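Local coordinates for thiamine-biosynthesis protein ThiS (Geobacter metallireducens GS-15, PDB 3CWI) that probably serves as the ubiquitin-like sulfur carrier protein of thiamine biosynthesis, delivering sulfur for the thiazole ring, at residues S17-V20 and T21-L24. Residues are numbered along the deposited sequence; the frame is centred on the assembly and turned at random.
Sequences SLNV and TELL
Asn19 and Val20 open the helix through their carbonyls: Leu23 N bonds to Asn19 O at 3.1 Å, and strand 17-19 passes into helix 20-26 without an intervening loop. Leu24 N bonds in the same way to Val20 O at 2.9 Å. Asn19 is the N-cap. Its CG sits between its own backbone N and carbonyl carbon (chi1 57°), which folds the amide back over the first turn. From there OD1 accepts from Glu22 N at 2.7 Å, with the donor somewhat tilted from the amide carbonyl plane. Glu22 returns the bond. Its CG lies beside its own backbone N, and the carboxylate comes back to the end of the strand. There Glu22 OE1 takes Asn19 N at 3.0 Å through its anti lone pair. This bond is nearly straight (173°). The two reciprocal bonds form a capping box, which gives partners to two amide N-H groups at the helix start. The Asn19 and Glu22 side chains cross at about a right angle. Amide and carboxylate are nonetheless almost parallel, with planes 19° apart. In this ubiquitin-like chain the box marks the passage from the small two-stranded sheet, 17-19 with 53-55, into the helix. With an alanine in place of Asn19, Glu22 N would probably lose its capping acceptor and half of the box would be gone, though the bond from the backbone N to the Glu22 carboxylate could remain. Leu18 CD2 lies against Glu22 OE1, 3.2 Å away, and flanks the carboxylate with a methyl group. On the buried side, Val20 CG1 packs tightly on Leu24 CD1 at 3.5 Å. Phe49 touches Val20, Thr21 and Leu24. Thr21 places CB 3.3 Å from Asn19 OD1, while its OG1 hydrogen-bonds to Asp50 OD1.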
loop_
_atom_site.group_PDB
_atom_site.type_symbol
_atom_site.label_atom_id
_atom_site.label_comp_id
_atom_site.label_asym_id
_atom_site.label_seq_id
_atom_site.Cartn_x
_atom_site.Cartn_y
_atom_site.Cartn_z
ATOM N N SER A 17 4.932 11.047 -5.040
ATOM C CA SER A 17 5.255 9.823 -4.324
ATOM C C SER A 17 4.629 9.902 -2.936
ATOM O O SER A 17 4.214 10.973 -2.488
ATOM C CB SER A 17 6.771 9.651 -4.179
ATOM O OG SER A 17 7.291 10.535 -3.202
ATOM N N LEU A 18 4.562 8.761 -2.263
ATOM C CA LEU A 18 3.999 8.670 -0.924
ATOM C C LEU A 18 4.595 7.481 -0.210
ATOM O O LEU A 18 4.944 6.485 -0.847
ATOM C CB LEU A 18 2.483 8.480 -0.987
ATOM C CG LEU A 18 1.632 9.722 -1.231
ATOM C CD1 LEU A 18 0.200 9.307 -1.511
ATOM C CD2 LEU A 18 1.706 10.640 -0.019
ATOM N N ASN A 19 4.728 7.574 1.109
ATOM C CA ASN A 19 5.255 6.442 1.853
ATOM C C ASN A 19 4.033 5.584 2.161
ATOM O O ASN A 19 2.892 6.041 2.029
ATOM C CB ASN A 19 5.972 6.883 3.139
ATOM C CG ASN A 19 5.089 7.696 4.063
ATOM O OD1 ASN A 19 4.073 7.216 4.560
ATOM N ND2 ASN A 19 5.488 8.941 4.309
ATOM N N VAL A 20 4.262 4.340 2.547
ATOM C CA VAL A 20 3.164 3.429 2.818
ATOM C C VAL A 20 2.216 3.912 3.900
ATOM O O VAL A 20 1.002 3.755 3.775
ATOM C CB VAL A 20 3.701 2.038 3.178
ATOM C CG1 VAL A 20 2.555 1.110 3.552
ATOM C CG2 VAL A 20 4.471 1.479 2.002
ATOM N N THR A 21 2.772 4.492 4.957
ATOM C CA THR A 21 1.952 5.005 6.043
ATOM C C THR A 21 0.944 6.026 5.532
ATOM O O THR A 21 -0.241 5.971 5.870
ATOM C CB THR A 21 2.819 5.653 7.119
ATOM O OG1 THR A 21 3.758 4.687 7.602
ATOM C CG2 THR A 21 1.951 6.139 8.270
ATOM N N GLU A 22 1.404 6.950 4.699
ATOM C CA GLU A 22 0.508 7.966 4.163
ATOM C C GLU A 22 -0.533 7.333 3.241
ATOM O O GLU A 22 -1.693 7.749 3.229
ATOM C CB GLU A 22 1.297 9.026 3.391
ATOM C CG GLU A 22 2.307 9.788 4.237
ATOM C CD GLU A 22 3.198 10.669 3.386
ATOM O OE1 GLU A 22 3.768 10.152 2.398
ATOM O OE2 GLU A 22 3.346 11.869 3.707
ATOM N N LEU A 23 -0.117 6.319 2.483
ATOM C CA LEU A 23 -1.009 5.628 1.549
ATOM C C LEU A 23 -2.170 4.945 2.262
ATOM O O LEU A 23 -3.325 5.076 1.858
ATOM C CB LEU A 23 -0.227 4.570 0.755
ATOM C CG LEU A 23 -0.595 4.309 -0.701
ATOM C CD1 LEU A 23 -0.024 2.967 -1.108
ATOM C CD2 LEU A 23 -2.091 4.330 -0.907
ATOM N N LEU A 24 -1.845 4.195 3.310
ATOM C CA LEU A 24 -2.852 3.476 4.082
ATOM C C LEU A 24 -3.895 4.436 4.619
ATOM O O LEU A 24 -5.099 4.199 4.500
ATOM C CB LEU A 24 -2.197 2.744 5.252
ATOM C CG LEU A 24 -1.638 1.337 5.026
ATOM C CD1 LEU A 24 -0.916 1.245 3.690
ATOM C CD2 LEU A 24 -0.700 1.011 6.177
#